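Local coordinates for phospholipase C beta (Meleagris gallopavo, PDB 1JAD), which is a phospholipase C of the beta class, represented here by its C-terminal region, an elongated, almost wholly helical dimer, at residues 16-24 / 197-208. Residues are numbered along the deposited sequence; the frame is centred on the assembly and turned at random.
Sequences PQTASLAEL and LEEKQAENLRAI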
loop_
_atom_site.group_PDB
_atom_site.type_symbol
_atom_site.label_atom_id
_atom_site.label_comp_id
_atom_site.label_asym_id
_atom_site.label_seq_id
_atom_site.Cartn_x
_atom_site.Cartn_y
_atom_site.Cartn_z
ATOM N N PRO A 16 -18.643 2.066 0.828
ATOM C CA PRO A 16 -17.308 1.467 0.881
ATOM C C PRO A 16 -17.206 0.004 0.464
ATOM O O PRO A 16 -17.829 -0.861 1.067
ATOM C CB PRO A 16 -16.912 1.685 2.338
ATOM C CG PRO A 16 -17.526 3.028 2.615
ATOM C CD PRO A 16 -18.921 2.748 2.107
ATOM N N GLN A 17 -16.409 -0.266 -0.567
ATOM C CA GLN A 17 -16.218 -1.632 -1.036
ATOM C C GLN A 17 -14.986 -1.792 -1.921
ATOM O O GLN A 17 -14.793 -1.033 -2.867
ATOM C CB GLN A 17 -17.437 -2.117 -1.820
ATOM C CG GLN A 17 -17.669 -1.384 -3.125
ATOM C CD GLN A 17 -18.500 -2.202 -4.103
ATOM O OE1 GLN A 17 -18.072 -3.266 -4.557
ATOM N NE2 GLN A 17 -19.691 -1.714 -4.424
ATOM N N THR A 18 -14.161 -2.786 -1.605
ATOM C CA THR A 18 -12.957 -3.082 -2.379
ATOM C C THR A 18 -12.966 -4.553 -2.745
ATOM O O THR A 18 -13.421 -5.389 -1.965
ATOM C CB THR A 18 -11.647 -2.797 -1.590
ATOM O OG1 THR A 18 -11.455 -1.385 -1.459
ATOM C CG2 THR A 18 -10.441 -3.395 -2.317
ATOM N N ALA A 19 -12.459 -4.863 -3.934
ATOM C CA ALA A 19 -12.404 -6.242 -4.402
ATOM C C ALA A 19 -11.841 -7.113 -3.294
ATOM O O ALA A 19 -11.002 -6.669 -2.511
ATOM C CB ALA A 19 -11.525 -6.343 -5.649
ATOM N N SER A 20 -12.319 -8.348 -3.220
ATOM C CA SER A 20 -11.844 -9.278 -2.206
ATOM C C SER A 20 -10.619 -10.014 -2.734
ATOM O O SER A 20 -10.272 -9.893 -3.911
ATOM C CB SER A 20 -12.945 -10.273 -1.843
ATOM O OG SER A 20 -13.414 -10.940 -2.999
ATOM N N LEU A 21 -9.963 -10.771 -1.861
ATOM C CA LEU A 21 -8.779 -11.512 -2.259
ATOM C C LEU A 21 -9.215 -12.494 -3.339
ATOM O O LEU A 21 -8.427 -12.870 -4.200
ATOM C CB LEU A 21 -8.201 -12.296 -1.076
ATOM C CG LEU A 21 -6.687 -12.545 -1.046
ATOM C CD1 LEU A 21 -6.406 -13.725 -0.153
ATOM C CD2 LEU A 21 -6.154 -12.836 -2.428
ATOM N N ALA A 22 -10.481 -12.897 -3.278
ATOM C CA ALA A 22 -11.054 -13.849 -4.223
ATOM C C ALA A 22 -11.171 -13.262 -5.615
ATOM O O ALA A 22 -10.832 -13.913 -6.603
ATOM C CB ALA A 22 -12.424 -14.304 -3.740
ATOM N N GLU A 23 -11.668 -12.034 -5.696
ATOM C CA GLU A 23 -11.822 -11.365 -6.981
ATOM C C GLU A 23 -10.471 -11.148 -7.660
ATOM O O GLU A 23 -10.335 -11.328 -8.872
ATOM C CB GLU A 23 -12.522 -10.019 -6.785
ATOM C CG GLU A 23 -13.940 -10.142 -6.241
ATOM C CD GLU A 23 -14.625 -8.797 -6.080
ATOM O OE1 GLU A 23 -14.692 -8.035 -7.072
ATOM O OE2 GLU A 23 -15.105 -8.508 -4.965
ATOM N N LEU A 24 -9.477 -10.772 -6.861
ATOM C CA LEU A 24 -8.126 -10.505 -7.344
ATOM C C LEU A 24 -7.338 -11.734 -7.798
ATOM O O LEU A 24 -6.527 -11.645 -8.721
ATOM C CB LEU A 24 -7.337 -9.769 -6.261
ATOM C CG LEU A 24 -7.941 -8.420 -5.874
ATOM C CD1 LEU A 24 -7.160 -7.799 -4.728
ATOM C CD2 LEU A 24 -7.935 -7.511 -7.087
ATOM N N LEU A 197 -13.706 2.946 4.164
ATOM C CA LEU A 197 -13.150 2.450 2.910
ATOM C C LEU A 197 -11.670 2.095 3.050
ATOM O O LEU A 197 -11.230 1.019 2.642
ATOM C CB LEU A 197 -13.343 3.511 1.819
ATOM C CG LEU A 197 -12.961 3.162 0.380
ATOM C CD1 LEU A 197 -13.443 4.233 -0.579
ATOM C CD2 LEU A 197 -11.466 3.017 0.293
ATOM N N GLU A 198 -10.897 3.003 3.627
ATOM C CA GLU A 198 -9.473 2.758 3.795
ATOM C C GLU A 198 -9.295 1.584 4.731
ATOM O O GLU A 198 -8.322 0.836 4.656
ATOM C CB GLU A 198 -8.786 4.001 4.363
ATOM C CG GLU A 198 -9.092 5.252 3.583
ATOM C CD GLU A 198 -8.311 6.449 4.058
ATOM O OE1 GLU A 198 -8.305 6.711 5.280
ATOM O OE2 GLU A 198 -7.711 7.143 3.203
ATOM N N GLU A 199 -10.267 1.410 5.608
ATOM C CA GLU A 199 -10.228 0.328 6.575
ATOM C C GLU A 199 -10.325 -1.036 5.886
ATOM O O GLU A 199 -9.596 -1.959 6.223
ATOM C CB GLU A 199 -11.371 0.514 7.561
ATOM C CG GLU A 199 -11.283 -0.337 8.793
ATOM C CD GLU A 199 -12.436 -0.062 9.733
ATOM O OE1 GLU A 199 -13.581 -0.449 9.403
ATOM O OE2 GLU A 199 -12.202 0.563 10.789
ATOM N N LYS A 200 -11.226 -1.165 4.923
ATOM C CA LYS A 200 -11.380 -2.423 4.206
ATOM C C LYS A 200 -10.090 -2.728 3.462
ATOM O O LYS A 200 -9.537 -3.822 3.569
ATOM C CB LYS A 200 -12.544 -2.335 3.219
ATOM C CG LYS A 200 -13.915 -2.377 3.874
ATOM C CD LYS A 200 -15.000 -2.236 2.839
ATOM C CE LYS A 200 -16.370 -2.423 3.459
ATOM N NZ LYS A 200 -16.505 -3.808 3.995
ATOM N N GLN A 201 -9.601 -1.739 2.724
ATOM C CA GLN A 201 -8.364 -1.886 1.980
ATOM C C GLN A 201 -7.255 -2.412 2.885
ATOM O O GLN A 201 -6.491 -3.301 2.486
ATOM C CB GLN A 201 -8.012 -0.540 1.350
ATOM C CG GLN A 201 -9.072 -0.158 0.334
ATOM C CD GLN A 201 -9.008 1.275 -0.137
ATOM O OE1 GLN A 201 -9.657 1.637 -1.128
ATOM N NE2 GLN A 201 -8.262 2.111 0.578
ATOM N N ALA A 202 -7.182 -1.902 4.115
ATOM C CA ALA A 202 -6.146 -2.366 5.037
ATOM C C ALA A 202 -6.354 -3.844 5.338
ATOM O O ALA A 202 -5.397 -4.636 5.341
ATOM C CB ALA A 202 -6.173 -1.563 6.320
ATOM N N GLU A 203 -7.612 -4.202 5.585
ATOM C CA GLU A 203 -8.010 -5.572 5.891
ATOM C C GLU A 203 -7.671 -6.494 4.716
ATOM O O GLU A 203 -7.242 -7.632 4.890
ATOM C CB GLU A 203 -9.521 -5.595 6.166
ATOM C CG GLU A 203 -10.175 -6.961 6.084
ATOM C CD GLU A 203 -11.702 -6.883 6.167
ATOM O OE1 GLU A 203 -12.237 -6.543 7.250
ATOM O OE2 GLU A 203 -12.367 -7.152 5.136
ATOM N N ASN A 204 -7.862 -5.978 3.515
ATOM C CA ASN A 204 -7.595 -6.735 2.311
ATOM C C ASN A 204 -6.090 -7.007 2.203
ATOM O O ASN A 204 -5.663 -8.146 1.982
ATOM C CB ASN A 204 -8.119 -5.942 1.116
ATOM C CG ASN A 204 -8.168 -6.760 -0.143
ATOM O OD1 ASN A 204 -7.163 -6.924 -0.831
ATOM N ND2 ASN A 204 -9.345 -7.303 -0.444
ATOM N N LEU A 205 -5.290 -5.960 2.379
ATOM C CA LEU A 205 -3.841 -6.096 2.329
ATOM C C LEU A 205 -3.449 -7.172 3.330
ATOM O O LEU A 205 -2.694 -8.098 3.026
ATOM C CB LEU A 205 -3.175 -4.769 2.720
ATOM C CG LEU A 205 -1.643 -4.742 2.825
ATOM C CD1 LEU A 205 -1.023 -5.048 1.484
ATOM C CD2 LEU A 205 -1.190 -3.371 3.305
ATOM N N ARG A 206 -3.991 -7.046 4.532
ATOM C CA ARG A 206 -3.710 -7.981 5.603
ATOM C C ARG A 206 -4.073 -9.406 5.185
ATOM O O ARG A 206 -3.341 -10.342 5.464
ATOM C CB ARG A 206 -4.479 -7.530 6.854
ATOM C CG ARG A 206 -4.179 -8.301 8.103
ATOM C CD ARG A 206 -4.394 -7.437 9.363
ATOM N NE ARG A 206 -5.785 -7.071 9.645
ATOM C CZ ARG A 206 -6.460 -6.071 9.078
ATOM N NH1 ARG A 206 -5.889 -5.289 8.169
ATOM N NH2 ARG A 206 -7.721 -5.848 9.433
ATOM N N ALA A 207 -5.192 -9.586 4.498
ATOM C CA ALA A 207 -5.557 -10.938 4.071
ATOM C C ALA A 207 -4.446 -11.471 3.148
ATOM O O ALA A 207 -4.016 -12.621 3.257
ATOM C CB ALA A 207 -6.894 -10.915 3.332
ATOM N N ILE A 208 -3.983 -10.604 2.255
ATOM C CA ILE A 208 -2.931 -10.925 1.292
ATOM C C ILE A 208 -1.635 -11.383 1.944
ATOM O O ILE A 208 -1.064 -12.405 1.552
ATOM C CB ILE A 208 -2.635 -9.693 0.405
ATOM C CG1 ILE A 208 -3.882 -9.358 -0.419
ATOM C CG2 ILE A 208 -1.400 -9.942 -0.456
ATOM C CD1 ILE A 208 -3.785 -8.059 -1.182
#
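A chi1 of -167° swings CG of Asn204 away from its own backbone N, which lifts the carboxamide off helix 161-245 toward the passing loop, and chi2 of -82° brings ND2 up to Ala19 O at 2.7 Å. The pair is close, but its angle is poor, so it counts as a polar approach and not as a hydrogen bond. On the other branch of the amide, OD1 is buried without a polar partner and meets Leu24 CD1 at 4.0 Å. Thr18 turns OG1 beside its own backbone N (chi1 -72°); the hydroxyl lies over Gln201 CG at 3.2 Å, the two side chains crossing at about a right angle, while Thr18 OG1 is hydrogen-bonded to Glu124 OE1 of helix 75-155. Thr18 also touches Gln121, which Gln201 meets from its own helix, so the loop lies along the groove between two long antiparallel helices of the PLC-beta C-terminal coiled coil. At one end Pro16 sets CB 4.0 Å from Leu197 CB, and the aliphatic chain of Lys200 passes alongside the Pro16 carbonyl, with CE 3.2 Å from Pro16 O. At the other end the loop enters the short helix 21-24, where Ser20 is the N-cap and forms a capping box with Glu23 through two weak bonds, Glu23 N to Ser20 OG and Ser20 N to Glu23 OE2. Leu21, the first residue of that helix, sets its CG 4.3 Å from Ile208 CG1, and Ile208 in turn touches Ile113.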